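Local atomic coordinates of nonsense-mediated mRNA decay protein 2 (Saccharomyces cerevisiae, PDB entry 4LUN), a protein that takes part in nonsense-mediated decay, the degradation of mRNAs carrying premature stop codons, and contacts NAM7/UPF1 through its C-terminus. Residues 31-37 with 62-68; 116-120 with 143-147; 253-257 with 285-289. All blocks are in the same frame, centred on the assembly; numbering follows the deposited sequence.

Overall arrangement
The chain is the N-terminal piece of the protein, an all-helical HEAT-repeat-type fold that includes its first MIF4G domain, and its three contacts follow one another in series. Contact 1 closes the start of helix 34-44 onto the loop between helices 52-60 and 69-81. Contact 2 lies near the centre of the chain, about 29 Å away between centres, where the end of helix 106-116 and the turn after it meet helix 130-152. Contact 3, its centre about 31 Å from that of contact 2, joins the long helices 231-271 and 277-303. Contacts 1 and 3, about 59 Å apart centre to centre and on opposite sides of the chain's centre, are consistent with an elongated helical array held by successive local packings.

Contact 1 of 3, residues 31-37 with 62-68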
ATOM      1  N   ASP A  31      35.845  -4.190   5.183  1.00 30.15           N
ATOM      2  CA  ASP A  31      36.198  -2.775   5.310  1.00 25.78           C
ATOM      3  C   ASP A  31      35.273  -2.130   6.330  1.00 29.14           C
ATOM      4  O   ASP A  31      34.089  -1.922   6.052  1.00 30.21           O
ATOM      5  CB  ASP A  31      36.040  -2.098   3.947  1.00 25.88           C
ATOM      6  CG  ASP A  31      36.500  -0.639   3.937  1.00 29.28           C
ATOM      7  OD1 ASP A  31      36.637  -0.025   5.015  1.00 23.60           O
ATOM      8  OD2 ASP A  31      36.714  -0.100   2.831  1.00 32.07           O
ATOM      9  N   SER A  32      35.802  -1.822   7.510  1.00 25.07           N
ATOM     10  CA  SER A  32      34.998  -1.206   8.562  1.00 28.65           C
ATOM     11  C   SER A  32      35.331   0.268   8.743  1.00 28.03           C
ATOM     12  O   SER A  32      34.915   0.890   9.723  1.00 31.83           O
ATOM     13  CB  SER A  32      35.160  -1.952   9.893  1.00 32.62           C
ATOM     14  OG  SER A  32      36.481  -1.855  10.385  1.00 38.58           O
ATOM     15  N   SER A  33      36.064   0.832   7.788  1.00 24.07           N
ATOM     16  CA  SER A  33      36.514   2.217   7.893  1.00 20.15           C
ATOM     17  C   SER A  33      35.355   3.208   7.913  1.00 22.91           C
ATOM     18  O   SER A  33      34.285   2.951   7.347  1.00 21.24           O
ATOM     19  CB  SER A  33      37.453   2.564   6.737  1.00 22.04           C
ATOM     20  OG  SER A  33      36.733   2.635   5.522  1.00 19.16           O
ATOM     21  N   ILE A  34      35.579   4.347   8.558  1.00 19.29           N
ATOM     22  CA  ILE A  34      34.573   5.398   8.619  1.00 16.80           C
ATOM     23  C   ILE A  34      34.222   5.881   7.208  1.00 22.55           C
ATOM     24  O   ILE A  34      33.045   6.046   6.885  1.00 21.58           O
ATOM     25  CB  ILE A  34      35.018   6.580   9.492  1.00 18.74           C
ATOM     26  CG1 ILE A  34      35.206   6.146  10.950  1.00 24.18           C
ATOM     27  CG2 ILE A  34      34.026   7.726   9.385  1.00 21.50           C
ATOM     28  CD1 ILE A  34      33.980   5.501  11.572  1.00 22.69           C
ATOM     29  N   LYS A  35      35.239   6.080   6.367  1.00 18.04           N
ATOM     30  CA  LYS A  35      35.006   6.530   4.993  1.00 19.47           C
ATOM     31  C   LYS A  35      34.083   5.574   4.241  1.00 20.73           C
ATOM     32  O   LYS A  35      33.123   6.007   3.596  1.00 20.52           O
ATOM     33  CB  LYS A  35      36.331   6.697   4.236  1.00 19.11           C
ATOM     34  CG  LYS A  35      36.184   7.224   2.812  1.00 25.23           C
ATOM     35  CD  LYS A  35      37.520   7.787   2.290  1.00 28.31           C
ATOM     36  CE  LYS A  35      38.374   6.725   1.607  1.00 28.85           C
ATOM     37  NZ  LYS A  35      39.737   7.262   1.227  1.00 23.34           N
ATOM     38  N   ARG A  36      34.350   4.277   4.359  1.00 20.50           N
ATOM     39  CA  ARG A  36      33.573   3.270   3.635  1.00 20.37           C
ATOM     40  C   ARG A  36      32.131   3.250   4.112  1.00 26.42           C
ATOM     41  O   ARG A  36      31.195   3.154   3.307  1.00 23.83           O
ATOM     42  CB  ARG A  36      34.173   1.875   3.822  1.00 23.20           C
ATOM     43  CG  ARG A  36      33.612   0.845   2.852  1.00 29.12           C
ATOM     44  CD  ARG A  36      33.948   1.244   1.430  1.00 31.67           C
ATOM     45  NE  ARG A  36      33.285   0.407   0.435  1.00 37.71           N
ATOM     46  CZ  ARG A  36      33.792  -0.725  -0.039  1.00 40.21           C
ATOM     47  NH1 ARG A  36      34.966  -1.164   0.404  1.00 33.15           N
ATOM     48  NH2 ARG A  36      33.126  -1.420  -0.950  1.00 42.41           N
ATOM     49  N   ASN A  37      31.956   3.334   5.426  1.00 20.53           N
ATOM     50  CA  ASN A  37      30.635   3.185   6.020  1.00 28.91           C
ATOM     51  C   ASN A  37      29.787   4.433   5.838  1.00 30.07           C
ATOM     52  O   ASN A  37      28.593   4.339   5.583  1.00 27.97           O
ATOM     53  CB  ASN A  37      30.738   2.794   7.497  1.00 27.81           C
ATOM     54  CG  ASN A  37      31.276   1.381   7.695  1.00 34.27           C
ATOM     55  OD1 ASN A  37      30.737   0.415   7.155  1.00 42.60           O
ATOM     56  ND2 ASN A  37      32.352   1.260   8.464  1.00 41.20           N
ATOM     57  N   GLU A  62      31.436  -6.021   0.683  1.00 34.86           N
ATOM     58  CA  GLU A  62      32.797  -5.543   0.948  1.00 39.48           C
ATOM     59  C   GLU A  62      32.924  -4.808   2.277  1.00 40.34           C
ATOM     60  O   GLU A  62      33.961  -4.879   2.943  1.00 39.25           O
ATOM     61  CB  GLU A  62      33.276  -4.635  -0.189  1.00 40.12           C
ATOM     62  CG  GLU A  62      33.568  -5.370  -1.491  1.00 43.82           C
ATOM     63  CD  GLU A  62      33.885  -4.429  -2.639  1.00 52.75           C
ATOM     64  OE1 GLU A  62      33.837  -3.197  -2.438  1.00 54.79           O
ATOM     65  OE2 GLU A  62      34.180  -4.923  -3.747  1.00 58.91           O
ATOM     66  N   ALA A  63      31.873  -4.090   2.656  1.00 34.64           N
ATOM     67  CA  ALA A  63      31.914  -3.272   3.862  1.00 34.18           C
ATOM     68  C   ALA A  63      31.346  -3.994   5.071  1.00 39.78           C
ATOM     69  O   ALA A  63      30.378  -4.751   4.961  1.00 38.26           O
ATOM     70  CB  ALA A  63      31.180  -1.964   3.642  1.00 34.47           C
ATOM     71  N   SER A  64      31.965  -3.748   6.221  1.00 32.45           N
ATOM     72  CA  SER A  64      31.424  -4.149   7.508  1.00 36.34           C
ATOM     73  C   SER A  64      30.661  -2.957   8.049  1.00 45.74           C
ATOM     74  O   SER A  64      31.256  -1.967   8.480  1.00 48.15           O
ATOM     75  CB  SER A  64      32.536  -4.520   8.481  1.00 42.91           C
ATOM     76  OG  SER A  64      32.028  -4.617   9.801  1.00 51.74           O
ATOM     77  N   LEU A  65      29.341  -3.069   8.028  1.00 38.57           N
ATOM     78  CA  LEU A  65      28.448  -1.955   8.308  1.00 35.12           C
ATOM     79  C   LEU A  65      27.782  -2.061   9.679  1.00 28.03           C
ATOM     80  O   LEU A  65      26.927  -1.244  10.024  1.00 30.77           O
ATOM     81  CB  LEU A  65      27.373  -1.906   7.226  1.00 31.93           C
ATOM     82  CG  LEU A  65      27.854  -1.659   5.798  1.00 33.55           C
ATOM     83  CD1 LEU A  65      26.830  -2.125   4.785  1.00 35.85           C
ATOM     84  CD2 LEU A  65      28.138  -0.186   5.600  1.00 35.96           C
ATOM     85  N   GLU A  66      28.184  -3.059  10.460  1.00 30.62           N
ATOM     86  CA  GLU A  66      27.531  -3.374  11.735  1.00 33.14           C
ATOM     87  C   GLU A  66      27.372  -2.199  12.710  1.00 33.93           C
ATOM     88  O   GLU A  66      26.322  -2.028  13.326  1.00 32.28           O
ATOM     89  CB  GLU A  66      28.270  -4.521  12.433  1.00 40.41           C
ATOM     90  CG  GLU A  66      27.444  -5.239  13.486  1.00 47.84           C
ATOM     91  CD  GLU A  66      26.337  -6.083  12.876  1.00 45.06           C
ATOM     92  OE1 GLU A  66      25.188  -5.997  13.360  1.00 49.99           O
ATOM     93  OE2 GLU A  66      26.620  -6.835  11.917  1.00 49.13           O
ATOM     94  N   LYS A  67      28.411  -1.391  12.867  1.00 33.58           N
ATOM     95  CA  LYS A  67      28.354  -0.309  13.843  1.00 34.22           C
ATOM     96  C   LYS A  67      27.551   0.879  13.326  1.00 31.93           C
ATOM     97  O   LYS A  67      27.234   1.793  14.091  1.00 39.89           O
ATOM     98  CB  LYS A  67      29.758   0.134  14.266  1.00 39.25           C
ATOM     99  CG  LYS A  67      30.806  -0.002  13.178  1.00 43.61           C
ATOM    100  CD  LYS A  67      31.549  -1.333  13.270  1.00 43.70           C
ATOM    101  CE  LYS A  67      31.283  -2.199  12.043  1.00 32.99           C
ATOM    102  NZ  LYS A  67      31.166  -1.376  10.807  1.00 37.33           N
ATOM    103  N   TYR A  68      27.233   0.871  12.031  1.00 29.30           N
ATOM    104  CA  TYR A  68      26.388   1.914  11.449  1.00 27.51           C
ATOM    105  C   TYR A  68      24.955   1.419  11.216  1.00 32.58           C
ATOM    106  O   TYR A  68      24.156   2.097  10.575  1.00 30.61           O
ATOM    107  CB  TYR A  68      26.984   2.440  10.134  1.00 26.96           C
ATOM    108  CG  TYR A  68      27.968   3.591  10.297  1.00 30.27           C
ATOM    109  CD1 TYR A  68      27.599   4.896   9.995  1.00 32.58           C
ATOM    110  CD2 TYR A  68      29.263   3.370  10.754  1.00 34.97           C
ATOM    111  CE1 TYR A  68      28.492   5.950  10.144  1.00 34.81           C
ATOM    112  CE2 TYR A  68      30.162   4.416  10.903  1.00 27.40           C
ATOM    113  CZ  TYR A  68      29.771   5.700  10.601  1.00 29.07           C
ATOM    114  OH  TYR A  68      30.665   6.744  10.749  1.00 28.98           O
TER
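Asp31 and Ala63 form a single beta bridge where the start of helix 34-44 meets the loop before helix 69-81, in the MIF4G domain. Asp31 N donates to Glu62 O (3.0 Å), and Ser64 N returns a bond to Asp31 O (2.8 Å) from 52° out of the carbonyl plane.

Side-chain hydrogen bonds then start the helix. Asp31 OD1 takes Ser33 N (3.0 Å), an Asx turn, and also Ser33 OG (2.7 Å) on its syn lone pair. Ser33, the N-cap, in turn accepts from Arg36 N through OG (3.1 Å). Short Asp and Ser side chains suit such a start because their oxygens stay close to the backbone.

The charges make a network. Arg36 bends at chi2 (62°), carrying its guanidinium between two acids: NH1 meets Asp31 OD2 at 3.2 Å, nearly in the guanidinium plane, and NH2 bridges to Glu62 OE1, modelled at a doubtfully short 2.4 Å with the two planes 75° apart. Asp59, from helix 52-60, binds NE. A leucine in place of Arg36 would probably leave Asp31, Glu62 and Asp59 without their shared positive partner.

Apolar contact finishes the join. Ile34 CD1 lies at the edge of the Tyr68 ring, whereas Asn37 CB sits over a face, 4.0 Å from the centroid.

Contact 2 of 3, residues 116-120 with 143-147; sequences FLQAF and NLRVF
Phe120 drives its ring edge-first against residues 143-147, a turn well inside helix 130-152. Its CG stands anti to the carbonyl carbon (chi1 -60°), which swings the ring from a CB that does not itself face the helix. CB and CG act as the stem, and the far half of the ring does the touching. CE1 reaches the backbone, 3.6 Å from Leu144 N, and also meets the CB atoms of Asn143 and Leu144. At the tip, CZ lies 3.6 Å from Asn143 O and 4.0 Å from Phe147 CB, while CE2 turns toward the same Phe147 CB. The whole ring stands offset edge-to-face on Phe147, its edge toward that ring's face, with centroids 6.0 Å apart and planes at 88°.

Phe116, four residues earlier, brings a second edge to the same carbonyl: its CZ is 3.5 Å from Asn143 O. That oxygen already accepts Phe147 N within the helix, and the slightly positive ring edges suit its partial negative charge. Phe116 CE2 packs on Phe147 CB at 3.8 Å, and Leu117 CD2 touches Phe147 CE1. Large flat residues fit here because they can span the gap between backbones whose CA atoms are 8.3 Å apart at Phe116 and Phe147.

Around this buried cluster, Leu80 and Leu81 of helix 69-81 pack on Phe116, Ile186 of helix 182-190 meets Leu117, Phe120 and Phe147, and helix 201-210 lies against Leu144.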
ATOM      1  N   PHE A 116       8.272   1.276   9.350  1.00 21.68           N
ATOM      2  CA  PHE A 116       7.590   1.420   8.066  1.00 19.12           C
ATOM      3  C   PHE A 116       6.062   1.327   8.210  1.00 22.35           C
ATOM      4  O   PHE A 116       5.329   2.039   7.528  1.00 21.64           O
ATOM      5  CB  PHE A 116       8.104   0.395   7.044  1.00 22.10           C
ATOM      6  CG  PHE A 116       7.610   0.646   5.641  1.00 17.47           C
ATOM      7  CD1 PHE A 116       8.307   1.480   4.780  1.00 29.15           C
ATOM      8  CD2 PHE A 116       6.429   0.076   5.199  1.00 22.77           C
ATOM      9  CE1 PHE A 116       7.835   1.732   3.488  1.00 26.43           C
ATOM     10  CE2 PHE A 116       5.961   0.310   3.916  1.00 20.64           C
ATOM     11  CZ  PHE A 116       6.660   1.141   3.059  1.00 23.42           C
ATOM     12  N   LEU A 117       5.586   0.475   9.112  1.00 19.73           N
ATOM     13  CA  LEU A 117       4.149   0.267   9.299  1.00 16.92           C
ATOM     14  C   LEU A 117       3.433   1.512   9.818  1.00 17.14           C
ATOM     15  O   LEU A 117       2.202   1.625   9.710  1.00 18.36           O
ATOM     16  CB  LEU A 117       3.900  -0.923  10.235  1.00 15.65           C
ATOM     17  CG  LEU A 117       4.174  -2.307   9.641  1.00 18.28           C
ATOM     18  CD1 LEU A 117       4.206  -3.381  10.744  1.00 16.02           C
ATOM     19  CD2 LEU A 117       3.092  -2.639   8.600  1.00 15.99           C
ATOM     20  N   GLN A 118       4.200   2.439  10.395  1.00 19.67           N
ATOM     21  CA  GLN A 118       3.619   3.690  10.882  1.00 20.16           C
ATOM     22  C   GLN A 118       2.997   4.468   9.724  1.00 18.45           C
ATOM     23  O   GLN A 118       2.093   5.281   9.926  1.00 19.35           O
ATOM     24  CB  GLN A 118       4.679   4.532  11.594  1.00 22.41           C
ATOM     25  CG  GLN A 118       4.167   5.832  12.201  1.00 29.83           C
ATOM     26  CD  GLN A 118       3.071   5.622  13.233  1.00 39.03           C
ATOM     27  OE1 GLN A 118       3.125   4.692  14.036  1.00 38.68           O
ATOM     28  NE2 GLN A 118       2.066   6.495  13.215  1.00 39.42           N
ATOM     29  N   ALA A 119       3.445   4.179   8.502  1.00 16.11           N
ATOM     30  CA  ALA A 119       2.924   4.862   7.310  1.00 19.28           C
ATOM     31  C   ALA A 119       1.447   4.570   7.050  1.00 18.43           C
ATOM     32  O   ALA A 119       0.766   5.279   6.288  1.00 18.70           O
ATOM     33  CB  ALA A 119       3.748   4.483   6.094  1.00 22.60           C
ATOM     34  N   PHE A 120       0.943   3.516   7.694  1.00 18.03           N
ATOM     35  CA  PHE A 120      -0.411   3.057   7.477  1.00 14.55           C
ATOM     36  C   PHE A 120      -1.376   3.452   8.590  1.00 14.17           C
ATOM     37  O   PHE A 120      -2.568   3.193   8.494  1.00 18.09           O
ATOM     38  CB  PHE A 120      -0.408   1.529   7.279  1.00 13.29           C
ATOM     39  CG  PHE A 120       0.411   1.095   6.100  1.00 14.00           C
ATOM     40  CD1 PHE A 120       0.175   1.657   4.851  1.00 14.29           C
ATOM     41  CD2 PHE A 120       1.421   0.169   6.241  1.00 12.36           C
ATOM     42  CE1 PHE A 120       0.932   1.292   3.753  1.00 15.62           C
ATOM     43  CE2 PHE A 120       2.199  -0.207   5.151  1.00 16.10           C
ATOM     44  CZ  PHE A 120       1.948   0.359   3.899  1.00 15.19           C
ATOM     45  N   ASN A 143       3.276   3.577  -0.572  1.00 14.57           N
ATOM     46  CA  ASN A 143       3.777   2.838   0.578  1.00 14.88           C
ATOM     47  C   ASN A 143       3.210   1.426   0.624  1.00 15.21           C
ATOM     48  O   ASN A 143       3.925   0.472   0.944  1.00 14.79           O
ATOM     49  CB  ASN A 143       3.452   3.584   1.874  1.00 13.81           C
ATOM     50  CG  ASN A 143       4.219   4.894   2.000  1.00 20.61           C
ATOM     51  OD1 ASN A 143       5.273   5.067   1.379  1.00 25.98           O
ATOM     52  ND2 ASN A 143       3.710   5.803   2.820  1.00 15.57           N
ATOM     53  N   LEU A 144       1.928   1.291   0.305  1.00 14.37           N
ATOM     54  CA  LEU A 144       1.309  -0.032   0.274  1.00 11.79           C
ATOM     55  C   LEU A 144       1.930  -0.886  -0.818  1.00 16.36           C
ATOM     56  O   LEU A 144       2.149  -2.079  -0.636  1.00 16.46           O
ATOM     57  CB  LEU A 144      -0.212   0.093   0.050  1.00 14.78           C
ATOM     58  CG  LEU A 144      -1.025  -1.193  -0.136  1.00 12.66           C
ATOM     59  CD1 LEU A 144      -1.017  -2.027   1.152  1.00 16.96           C
ATOM     60  CD2 LEU A 144      -2.447  -0.836  -0.537  1.00 14.49           C
ATOM     61  N   ARG A 145       2.243  -0.269  -1.953  1.00 15.33           N
ATOM     62  CA  ARG A 145       2.794  -1.043  -3.064  1.00 16.35           C
ATOM     63  C   ARG A 145       4.158  -1.595  -2.682  1.00 21.09           C
ATOM     64  O   ARG A 145       4.449  -2.787  -2.873  1.00 17.33           O
ATOM     65  CB  ARG A 145       2.898  -0.164  -4.311  1.00 18.38           C
ATOM     66  CG  ARG A 145       3.231  -0.931  -5.578  1.00 23.38           C
ATOM     67  CD  ARG A 145       4.704  -0.918  -5.865  1.00 28.22           C
ATOM     68  NE  ARG A 145       5.025  -1.742  -7.029  1.00 30.82           N
ATOM     69  CZ  ARG A 145       5.101  -1.272  -8.268  1.00 35.69           C
ATOM     70  NH1 ARG A 145       4.883   0.017  -8.502  1.00 31.99           N
ATOM     71  NH2 ARG A 145       5.401  -2.088  -9.270  1.00 38.30           N
ATOM     72  N   VAL A 146       4.986  -0.729  -2.114  1.00 16.03           N
ATOM     73  CA  VAL A 146       6.340  -1.113  -1.716  1.00 16.68           C
ATOM     74  C   VAL A 146       6.304  -2.170  -0.616  1.00 17.11           C
ATOM     75  O   VAL A 146       7.076  -3.134  -0.642  1.00 17.55           O
ATOM     76  CB  VAL A 146       7.163   0.126  -1.290  1.00 19.12           C
ATOM     77  CG1 VAL A 146       8.450  -0.293  -0.586  1.00 21.64           C
ATOM     78  CG2 VAL A 146       7.477   0.993  -2.521  1.00 21.19           C
ATOM     79  N   PHE A 147       5.407  -1.980   0.350  1.00 13.96           N
ATOM     80  CA  PHE A 147       5.236  -2.964   1.408  1.00 12.90           C
ATOM     81  C   PHE A 147       4.932  -4.326   0.818  1.00 17.82           C
ATOM     82  O   PHE A 147       5.517  -5.331   1.224  1.00 15.37           O
ATOM     83  CB  PHE A 147       4.110  -2.598   2.365  1.00 14.37           C
ATOM     84  CG  PHE A 147       3.819  -3.686   3.353  1.00 12.29           C
ATOM     85  CD1 PHE A 147       4.501  -3.730   4.555  1.00 18.96           C
ATOM     86  CD2 PHE A 147       2.890  -4.675   3.067  1.00 15.44           C
ATOM     87  CE1 PHE A 147       4.268  -4.756   5.466  1.00 16.29           C
ATOM     88  CE2 PHE A 147       2.652  -5.701   3.973  1.00 21.17           C
ATOM     89  CZ  PHE A 147       3.345  -5.729   5.179  1.00 20.22           C
TER

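Contact 3 of 3, residues 253-257 with 285-289; sequences LHKKV and LLPIF
Val257 and Phe289 form the dense heart of this antiparallel pair of helices, a helical hairpin whose axes, taken over these short segments, run at 148° to each other and approach to 9.8 Å. Val257 CG2 sits over one face of the Phe289 ring, 4.1 Å from its centroid and 13° off the ring normal, a CH-pi contact. The other methyl, CG1, packs on Phe289 CB (4.0 Å) and Leu285 CB, so the beta-branched side chain fills the groove between two residues one turn apart. Phe289 has CG anti to its own nitrogen (chi1 168°), which carries the ring across helix 231-271, to Leu253 and His254: Leu253 CB lies at its edge, 3.9 Å from CD1, and CE1 comes within 3.6 Å of His254 CA, against the backbone itself. His254 runs beside the phenyl group and points the same way, while its NE2 binds the backbone oxygen of His311, in the C-terminal histidine tag.

Leu253 leads from this core to the more open flank. Its CD1 meets Ile288 CG2 at 3.7 Å and its CD2 touches Leu285 CD2 at 4.0 Å. Here Leu285 and Ile288 are only partly buried, and the packing is made by methyl tips. Lys256 belongs to this rim: its aliphatic stem, through CB, covers Leu285 CD1 at 3.9 Å, and its extended chain carries NZ to a salt bridge with Glu252. A long amphipathic residue suits a border where apolar packing gives way to solvent.

Before and after these turns, Phe292 packs on Leu253, Tyr282 on Val257 and Leu260 on Leu285, so helices 231-271 and 277-303 stay in contact beyond them, with Leu310 of the C-terminal loop against His254.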
ATOM      1  N   LEU A 253     -25.737   7.782  -3.496  1.00 14.26           N
ATOM      2  CA  LEU A 253     -25.321   9.028  -4.137  1.00 15.03           C
ATOM      3  C   LEU A 253     -26.021   9.204  -5.472  1.00 14.97           C
ATOM      4  O   LEU A 253     -26.391  10.315  -5.820  1.00 14.82           O
ATOM      5  CB  LEU A 253     -23.805   9.082  -4.326  1.00 11.57           C
ATOM      6  CG  LEU A 253     -23.058   9.283  -3.005  1.00 16.64           C
ATOM      7  CD1 LEU A 253     -21.577   9.000  -3.172  1.00 16.22           C
ATOM      8  CD2 LEU A 253     -23.261  10.710  -2.539  1.00 19.78           C
ATOM      9  N   HIS A 254     -26.206   8.104  -6.194  1.00 14.17           N
ATOM     10  CA  HIS A 254     -26.868   8.121  -7.495  1.00 14.89           C
ATOM     11  C   HIS A 254     -28.286   8.663  -7.365  1.00 16.66           C
ATOM     12  O   HIS A 254     -28.728   9.521  -8.143  1.00 15.64           O
ATOM     13  CB  HIS A 254     -26.896   6.692  -8.059  1.00 15.20           C
ATOM     14  CG  HIS A 254     -27.723   6.545  -9.291  1.00 16.84           C
ATOM     15  ND1 HIS A 254     -28.979   5.981  -9.291  1.00 20.18           N
ATOM     16  CD2 HIS A 254     -27.474   6.902 -10.578  1.00 19.29           C
ATOM     17  CE1 HIS A 254     -29.469   5.996 -10.518  1.00 23.42           C
ATOM     18  NE2 HIS A 254     -28.567   6.547 -11.318  1.00 20.66           N
ATOM     19  N   LYS A 255     -29.003   8.164  -6.363  1.00 17.27           N
ATOM     20  CA  LYS A 255     -30.361   8.623  -6.104  1.00 16.54           C
ATOM     21  C   LYS A 255     -30.387  10.109  -5.756  1.00 16.35           C
ATOM     22  O   LYS A 255     -31.256  10.843  -6.245  1.00 17.55           O
ATOM     23  CB  LYS A 255     -30.992   7.799  -4.978  1.00 17.77           C
ATOM     24  CG  LYS A 255     -31.380   6.409  -5.424  1.00 26.68           C
ATOM     25  CD  LYS A 255     -31.887   5.558  -4.261  1.00 38.36           C
ATOM     26  CE  LYS A 255     -32.069   4.106  -4.689  1.00 37.56           C
ATOM     27  NZ  LYS A 255     -31.816   3.175  -3.549  1.00 42.69           N
ATOM     28  N   LYS A 256     -29.442  10.551  -4.927  1.00 15.44           N
ATOM     29  CA  LYS A 256     -29.371  11.970  -4.547  1.00 16.43           C
ATOM     30  C   LYS A 256     -28.999  12.895  -5.702  1.00 17.30           C
ATOM     31  O   LYS A 256     -29.612  13.955  -5.873  1.00 17.27           O
ATOM     32  CB  LYS A 256     -28.378  12.198  -3.405  1.00 20.30           C
ATOM     33  CG  LYS A 256     -28.768  11.595  -2.068  1.00 23.33           C
ATOM     34  CD  LYS A 256     -27.731  11.972  -1.002  1.00 31.93           C
ATOM     35  CE  LYS A 256     -28.055  11.336   0.348  1.00 45.74           C
ATOM     36  NZ  LYS A 256     -26.827  11.106   1.171  1.00 48.47           N
ATOM     37  N   VAL A 257     -27.978  12.542  -6.483  1.00 16.19           N
ATOM     38  CA  VAL A 257     -27.596  13.447  -7.565  1.00 14.47           C
ATOM     39  C   VAL A 257     -28.663  13.520  -8.667  1.00 15.30           C
ATOM     40  O   VAL A 257     -28.896  14.579  -9.240  1.00 15.97           O
ATOM     41  CB  VAL A 257     -26.190  13.174  -8.168  1.00 15.98           C
ATOM     42  CG1 VAL A 257     -25.096  13.297  -7.103  1.00 19.99           C
ATOM     43  CG2 VAL A 257     -26.128  11.823  -8.879  1.00 18.11           C
ATOM     44  N   LEU A 285     -22.079  17.246  -4.284  1.00 18.47           N
ATOM     45  CA  LEU A 285     -22.180  15.793  -4.237  1.00 19.32           C
ATOM     46  C   LEU A 285     -21.591  15.104  -5.456  1.00 18.80           C
ATOM     47  O   LEU A 285     -21.125  13.969  -5.363  1.00 19.57           O
ATOM     48  CB  LEU A 285     -23.638  15.364  -4.096  1.00 21.02           C
ATOM     49  CG  LEU A 285     -24.253  15.473  -2.708  1.00 26.21           C
ATOM     50  CD1 LEU A 285     -25.712  15.040  -2.771  1.00 26.29           C
ATOM     51  CD2 LEU A 285     -23.464  14.610  -1.719  1.00 30.31           C
ATOM     52  N   LEU A 286     -21.635  15.774  -6.602  1.00 17.82           N
ATOM     53  CA  LEU A 286     -21.253  15.120  -7.857  1.00 18.46           C
ATOM     54  C   LEU A 286     -19.840  14.509  -7.871  1.00 19.89           C
ATOM     55  O   LEU A 286     -19.676  13.352  -8.284  1.00 17.63           O
ATOM     56  CB  LEU A 286     -21.469  16.058  -9.057  1.00 17.90           C
ATOM     57  CG  LEU A 286     -21.144  15.441 -10.425  1.00 20.69           C
ATOM     58  CD1 LEU A 286     -22.069  14.286 -10.763  1.00 18.81           C
ATOM     59  CD2 LEU A 286     -21.168  16.477 -11.534  1.00 22.80           C
ATOM     60  N   PRO A 287     -18.818  15.253  -7.402  1.00 18.49           N
ATOM     61  CA  PRO A 287     -17.478  14.654  -7.405  1.00 18.60           C
ATOM     62  C   PRO A 287     -17.388  13.405  -6.531  1.00 19.65           C
ATOM     63  O   PRO A 287     -16.629  12.490  -6.852  1.00 18.98           O
ATOM     64  CB  PRO A 287     -16.596  15.767  -6.816  1.00 22.93           C
ATOM     65  CG  PRO A 287     -17.340  17.007  -7.037  1.00 25.86           C
ATOM     66  CD  PRO A 287     -18.785  16.642  -6.910  1.00 20.51           C
ATOM     67  N   ILE A 288     -18.148  13.364  -5.440  1.00 16.72           N
ATOM     68  CA  ILE A 288     -18.156  12.180  -4.586  1.00 16.94           C
ATOM     69  C   ILE A 288     -18.826  11.045  -5.338  1.00 16.70           C
ATOM     70  O   ILE A 288     -18.354   9.907  -5.314  1.00 15.72           O
ATOM     71  CB  ILE A 288     -18.928  12.427  -3.287  1.00 17.10           C
ATOM     72  CG1 ILE A 288     -18.417  13.699  -2.602  1.00 23.11           C
ATOM     73  CG2 ILE A 288     -18.800  11.238  -2.368  1.00 18.30           C
ATOM     74  CD1 ILE A 288     -19.227  14.096  -1.380  1.00 22.41           C
ATOM     75  N   PHE A 289     -19.950  11.344  -5.988  1.00 13.98           N
ATOM     76  CA  PHE A 289     -20.636  10.327  -6.785  1.00 14.46           C
ATOM     77  C   PHE A 289     -19.708   9.782  -7.856  1.00 17.59           C
ATOM     78  O   PHE A 289     -19.639   8.571  -8.067  1.00 17.09           O
ATOM     79  CB  PHE A 289     -21.882  10.908  -7.453  1.00 14.32           C
ATOM     80  CG  PHE A 289     -22.480  10.003  -8.510  1.00 15.76           C
ATOM     81  CD1 PHE A 289     -23.079   8.809  -8.160  1.00 20.06           C
ATOM     82  CD2 PHE A 289     -22.445  10.355  -9.850  1.00 18.97           C
ATOM     83  CE1 PHE A 289     -23.623   7.977  -9.122  1.00 18.50           C
ATOM     84  CE2 PHE A 289     -22.997   9.512 -10.816  1.00 17.11           C
ATOM     85  CZ  PHE A 289     -23.591   8.335 -10.442  1.00 15.90           C
TER